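Local coordinates for protein L-ribulose 3-epimerase (Methylomonas sp. DH-1, PDB 7CJ7) that catalyses the manganese-dependent epimerization of ketoses at C3, most actively converting L-ribulose to L-xylulose and also acting on D-ribulose, D-allulose and D-fructose, at residues F181-T186 and L207-I212; C109-C114 and D150-N155. All blocks are in the same frame, centred on the assembly; numbering follows the deposited sequence.

In the fold
Both contacts are buried in the parallel eight-stranded TIM barrel, and their centres lie about 9 Å apart. Contact 1 pairs strands 180-185 and 207-212. Contact 2 joins strands 107-112 and 148-152 of one beta-alpha-beta unit. Strands 148-152 and 180-185 are neighbours, so the contacts run side by side round the barrel wall. Both reach the same manganese and L-sorbose: contact 1 supplies D185 and H211, contact 2 supplies E152, and E246 completes the protein ligands. Their chemistry differs. Contact 1 is parallel strand pairing, interrupted by one beta bulge, with an aromatic cluster on its inner face. Contact 2 has fewer backbone bonds, a tyrosine-to-carbonyl bond and apolar packing where the chain turns out of the barrel.

Contact 1. Residues F181-T186 and L207-I212; sequences FLHLDT and LGYVHI. With MN (manganese (II) ion), chain D; SOL (L-sorbose), chain C.
D185 holds CG anti to its backbone N (chi1 179°), while H211 has CG anti to its carbonyl carbon (chi1 -78°). These torsions bring a carboxylate and an imidazole to one manganese ion. D185 OD2 binds the metal at 2.0 Å and H211 ND1 binds it at 2.2 Å. The carboxylate and ring planes stand 75° apart, with OD2 at the edge of the imidazole. L-sorbose adds O2 and O3 to the metal shell, and E152 and E246 complete it.

H183 meets two aromatic neighbours on the same face of the sheet, Y209 over one face of its ring and H211 at its edge. Its NE2 sits over the centre of the H211 ring, and the planes are nearly perpendicular, an edge-to-face pair with centroids 4.2 Å apart. Y209 turns its own edge to a face of H183, with Y209 CD1 3.6 Å from H183 NE2. H183 ND1 is hydrogen-bonded to G110 N, which helps fix the ring's rotation. With an alanine here, the H211 ring would probably lose the support over one face and G110 N would lose the ring nitrogen as an acceptor.

The backbones pair in parallel, as expected in a TIM barrel. G208 N gives a straight bond to L182 O at 2.8 Å, and H211 N bonds to L184 O at 2.9 Å. A beta bulge shifts the register between L182 and H183. On the outer face L184 CG packs on L207 CD1 at 3.8 Å. D185 ends its strand as an N-cap, with OD1 accepting from Y187 N.

The two oxygens of D185 thus divide their work between metal and helix. H211 is likewise held at both nitrogens, by manganese at ND1 and E41 at NE2, which probably polarises the ring and keeps ND1 aimed at the metal.

Contact 2. Residues C109-C114 and D150-N155; sequences CGVIYC and DLEVVN. With MN (manganese (II) ion), chain D; SOL (L-sorbose), chain C.
Y113 OH donates to E152 O at 2.6 Å, and E152 N donates to G110 O at 3.0 Å, coming from above the carbonyl plane. Segment 109-114 thus grips the main chain of E152 at both ends, where two neighbouring strands of the TIM barrel reach its mouth. E152 O lies in the plane of the tyrosine ring at its edge. Y113 therefore acts as a second-shell residue, fixing the backbone behind a metal ligand.

E152 OE2 binds manganese at 2.1 Å, and E152 OE1 accepts a hydrogen bond from L-sorbose O4 at 2.7 Å. The glutamate holds metal and sugar with separate oxygens. Its chain is extended beyond CG, which carries the carboxylate from strand 148-152 into the barrel mouth. E152 is probably one of two glutamates, with E246, that pass the proton in catalysis.

G110 has a positive phi (99°), and a CB there would press on its preceding carbonyl and crowd L-sorbose O5. V111 follows as the centre of an inverse gamma turn.

Apolar packing surrounds these bonds. Y113 CD2 rests on L151 CB at 4.0 Å, and I112 CD1 meets L151 CD1 at 4.2 Å. M135 of helix 125-143 packs against I112, Y113 and L151. Nearer the sugar, V111 meets V154 obliquely. V111 CG2 lies 3.6 Å from V154 CG1 and equally far from L-sorbose O4.

Contact 1. Residues F181-T186 and L207-I212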
# COMPACT_ATOMS: atom_id res chain seq x y z
N PHE A 181 17.01 -11.45 12.75
CA PHE A 181 16.53 -12.18 11.55
C PHE A 181 15.63 -11.26 10.72
O PHE A 181 15.13 -10.22 11.22
CB PHE A 181 15.75 -13.43 11.95
CG PHE A 181 16.58 -14.48 12.63
CD1 PHE A 181 16.76 -14.44 14.01
CD2 PHE A 181 17.17 -15.50 11.91
CE1 PHE A 181 17.53 -15.40 14.65
CE2 PHE A 181 17.94 -16.45 12.55
CZ PHE A 181 18.12 -16.40 13.92
N LEU A 182 15.42 -11.67 9.47
CA LEU A 182 14.43 -11.05 8.57
C LEU A 182 13.05 -11.64 8.89
O LEU A 182 12.95 -12.84 9.25
CB LEU A 182 14.83 -11.35 7.13
CG LEU A 182 14.05 -10.61 6.05
CD1 LEU A 182 14.43 -9.14 6.06
CD2 LEU A 182 14.30 -11.23 4.69
N HIS A 183 12.03 -10.82 8.77
CA HIS A 183 10.61 -11.22 8.91
C HIS A 183 9.90 -10.80 7.63
O HIS A 183 9.97 -9.61 7.28
CB HIS A 183 10.08 -10.59 10.21
CG HIS A 183 8.61 -10.69 10.43
ND1 HIS A 183 8.02 -10.08 11.53
CD2 HIS A 183 7.62 -11.27 9.73
CE1 HIS A 183 6.72 -10.29 11.48
NE2 HIS A 183 6.44 -11.03 10.40
N LEU A 184 9.33 -11.76 6.89
CA LEU A 184 8.62 -11.47 5.62
C LEU A 184 7.13 -11.65 5.84
O LEU A 184 6.74 -12.51 6.65
CB LEU A 184 9.13 -12.38 4.50
CG LEU A 184 10.54 -12.07 3.99
CD1 LEU A 184 10.93 -13.09 2.94
CD2 LEU A 184 10.63 -10.67 3.41
N ASP A 185 6.34 -10.83 5.15
CA ASP A 185 4.86 -10.79 5.27
C ASP A 185 4.29 -10.76 3.85
O ASP A 185 4.60 -9.81 3.10
CB ASP A 185 4.46 -9.58 6.11
CG ASP A 185 2.96 -9.42 6.29
OD1 ASP A 185 2.22 -9.73 5.36
OD2 ASP A 185 2.56 -8.98 7.37
N THR A 186 3.50 -11.77 3.47
CA THR A 186 3.05 -11.94 2.06
C THR A 186 2.24 -10.71 1.62
O THR A 186 2.28 -10.39 0.42
CB THR A 186 2.27 -13.24 1.87
OG1 THR A 186 1.15 -13.27 2.77
CG2 THR A 186 3.15 -14.46 2.10
N LEU A 207 15.97 -15.88 7.34
CA LEU A 207 14.50 -15.72 7.47
C LEU A 207 14.08 -16.37 8.79
O LEU A 207 14.19 -17.61 8.92
CB LEU A 207 13.76 -16.35 6.29
CG LEU A 207 12.23 -16.19 6.33
CD1 LEU A 207 11.83 -14.72 6.34
CD2 LEU A 207 11.56 -16.91 5.17
N GLY A 208 13.64 -15.56 9.74
CA GLY A 208 13.35 -16.03 11.11
C GLY A 208 11.87 -16.00 11.44
O GLY A 208 11.51 -16.55 12.51
N TYR A 209 11.02 -15.39 10.62
CA TYR A 209 9.58 -15.20 10.95
C TYR A 209 8.79 -14.90 9.68
O TYR A 209 9.31 -14.21 8.78
CB TYR A 209 9.42 -14.09 11.99
CG TYR A 209 8.26 -14.23 12.94
CD1 TYR A 209 6.96 -13.92 12.56
CD2 TYR A 209 8.45 -14.65 14.25
CE1 TYR A 209 5.90 -14.05 13.44
CE2 TYR A 209 7.40 -14.79 15.14
CZ TYR A 209 6.11 -14.47 14.74
OH TYR A 209 5.06 -14.59 15.63
N VAL A 210 7.56 -15.39 9.62
CA VAL A 210 6.68 -15.27 8.43
C VAL A 210 5.27 -14.86 8.87
O VAL A 210 4.73 -15.48 9.82
CB VAL A 210 6.65 -16.57 7.63
CG1 VAL A 210 5.51 -16.56 6.62
CG2 VAL A 210 7.98 -16.84 6.95
N HIS A 211 4.73 -13.84 8.22
CA HIS A 211 3.29 -13.50 8.24
C HIS A 211 2.65 -13.91 6.92
O HIS A 211 3.19 -13.57 5.83
CB HIS A 211 3.06 -12.02 8.50
CG HIS A 211 3.22 -11.66 9.94
ND1 HIS A 211 3.08 -10.37 10.39
CD2 HIS A 211 3.52 -12.42 11.02
CE1 HIS A 211 3.22 -10.34 11.70
NE2 HIS A 211 3.52 -11.58 12.11
N ILE A 212 1.50 -14.57 7.04
CA ILE A 212 0.62 -14.95 5.92
C ILE A 212 -0.56 -13.99 5.95
O ILE A 212 -1.37 -14.07 6.90
CB ILE A 212 0.18 -16.42 6.02
CG1 ILE A 212 1.38 -17.37 6.09
CG2 ILE A 212 -0.77 -16.78 4.89
CD1 ILE A 212 2.35 -17.23 4.94
MN MN D . 2.71 -8.49 9.32
C1 SOL C . 1.76 -4.28 9.75
O1 SOL C . 1.27 -3.99 8.46
C2 SOL C . 2.05 -5.73 9.92
O2 SOL C . 2.23 -6.45 8.95
C3 SOL C . 2.05 -6.30 11.33
O3 SOL C . 2.74 -7.53 11.38
C4 SOL C . 2.65 -5.32 12.33
O4 SOL C . 4.00 -5.05 11.98
C5 SOL C . 2.61 -5.81 13.78
O5 SOL C . 3.35 -4.91 14.60
C6 SOL C . 1.22 -5.96 14.34
O6 SOL C . 1.26 -6.47 15.68

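Contact 2. Residues C109-C114 and D150-N155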
# COMPACT_ATOMS: atom_id res chain seq x y z
N CYS A 109 8.96 -9.63 17.02
CA CYS A 109 8.95 -9.39 15.56
C CYS A 109 8.11 -8.16 15.22
O CYS A 109 7.64 -7.46 16.14
CB CYS A 109 8.49 -10.64 14.81
SG CYS A 109 6.73 -11.01 15.04
N GLY A 110 7.99 -7.84 13.94
CA GLY A 110 7.23 -6.67 13.48
C GLY A 110 8.13 -5.48 13.17
O GLY A 110 9.34 -5.65 12.91
N VAL A 111 7.53 -4.30 13.16
CA VAL A 111 8.21 -3.05 12.77
C VAL A 111 8.86 -2.46 14.02
O VAL A 111 8.35 -1.47 14.58
CB VAL A 111 7.23 -2.10 12.05
CG1 VAL A 111 7.93 -0.82 11.61
CG2 VAL A 111 6.60 -2.80 10.86
N ILE A 112 9.95 -3.09 14.45
CA ILE A 112 10.63 -2.78 15.74
C ILE A 112 11.78 -1.79 15.48
O ILE A 112 12.40 -1.38 16.46
CB ILE A 112 11.12 -4.07 16.42
CG1 ILE A 112 11.98 -4.93 15.48
CG2 ILE A 112 9.95 -4.86 16.98
CD1 ILE A 112 12.60 -6.13 16.16
N TYR A 113 12.04 -1.44 14.22
CA TYR A 113 13.25 -0.69 13.81
C TYR A 113 12.89 0.74 13.38
O TYR A 113 13.79 1.50 13.01
CB TYR A 113 13.95 -1.44 12.67
CG TYR A 113 13.03 -1.74 11.52
CD1 TYR A 113 12.84 -0.80 10.52
CD2 TYR A 113 12.32 -2.92 11.45
CE1 TYR A 113 11.98 -1.04 9.46
CE2 TYR A 113 11.46 -3.19 10.40
CZ TYR A 113 11.28 -2.24 9.41
OH TYR A 113 10.43 -2.47 8.36
N CYS A 114 11.61 1.10 13.44
CA CYS A 114 11.14 2.46 13.07
C CYS A 114 9.69 2.67 13.53
O CYS A 114 9.07 1.71 14.04
CB CYS A 114 11.23 2.68 11.57
SG CYS A 114 10.02 1.71 10.65
N ASP A 150 13.09 -10.32 14.99
CA ASP A 150 12.80 -10.52 13.55
C ASP A 150 12.26 -9.20 13.02
O ASP A 150 11.19 -8.75 13.49
CB ASP A 150 11.84 -11.70 13.37
CG ASP A 150 12.18 -12.89 14.25
OD1 ASP A 150 13.04 -13.71 13.84
OD2 ASP A 150 11.58 -12.98 15.35
N LEU A 151 12.98 -8.59 12.09
CA LEU A 151 12.68 -7.24 11.56
C LEU A 151 11.75 -7.41 10.35
O LEU A 151 12.17 -7.98 9.32
CB LEU A 151 14.00 -6.57 11.18
CG LEU A 151 14.86 -6.09 12.36
CD1 LEU A 151 15.38 -7.24 13.22
CD2 LEU A 151 16.02 -5.28 11.84
N GLU A 152 10.50 -6.97 10.50
CA GLU A 152 9.46 -7.16 9.47
C GLU A 152 9.63 -6.11 8.37
O GLU A 152 9.47 -4.91 8.64
CB GLU A 152 8.07 -7.08 10.08
CG GLU A 152 7.02 -7.58 9.12
CD GLU A 152 5.62 -7.53 9.69
OE1 GLU A 152 5.44 -6.97 10.82
OE2 GLU A 152 4.72 -8.05 9.04
N VAL A 153 9.90 -6.58 7.16
CA VAL A 153 9.88 -5.75 5.93
C VAL A 153 8.43 -5.38 5.64
O VAL A 153 7.60 -6.29 5.52
CB VAL A 153 10.52 -6.53 4.77
CG1 VAL A 153 10.45 -5.73 3.47
CG2 VAL A 153 11.95 -6.92 5.11
N VAL A 154 8.12 -4.10 5.55
CA VAL A 154 6.72 -3.69 5.27
C VAL A 154 6.73 -2.72 4.10
O VAL A 154 7.82 -2.26 3.68
CB VAL A 154 6.03 -3.10 6.51
CG1 VAL A 154 5.87 -4.14 7.61
CG2 VAL A 154 6.77 -1.87 7.01
N ASN A 155 5.56 -2.42 3.58
CA ASN A 155 5.43 -1.65 2.32
C ASN A 155 5.78 -0.18 2.59
O ASN A 155 5.90 0.25 3.76
CB ASN A 155 4.04 -1.87 1.70
CG ASN A 155 2.94 -1.20 2.47
OD1 ASN A 155 2.93 0.02 2.58
ND2 ASN A 155 2.00 -1.98 3.01
MN MN D . 2.71 -8.49 9.32
C1 SOL C . 1.76 -4.28 9.75
O1 SOL C . 1.27 -3.99 8.46
C2 SOL C . 2.05 -5.73 9.92
O2 SOL C . 2.23 -6.45 8.95
C3 SOL C . 2.05 -6.30 11.33
O3 SOL C . 2.74 -7.53 11.38
C4 SOL C . 2.65 -5.32 12.33
O4 SOL C . 4.00 -5.05 11.98
C5 SOL C . 2.61 -5.81 13.78
O5 SOL C . 3.35 -4.91 14.60
C6 SOL C . 1.22 -5.96 14.34
O6 SOL C . 1.26 -6.47 15.68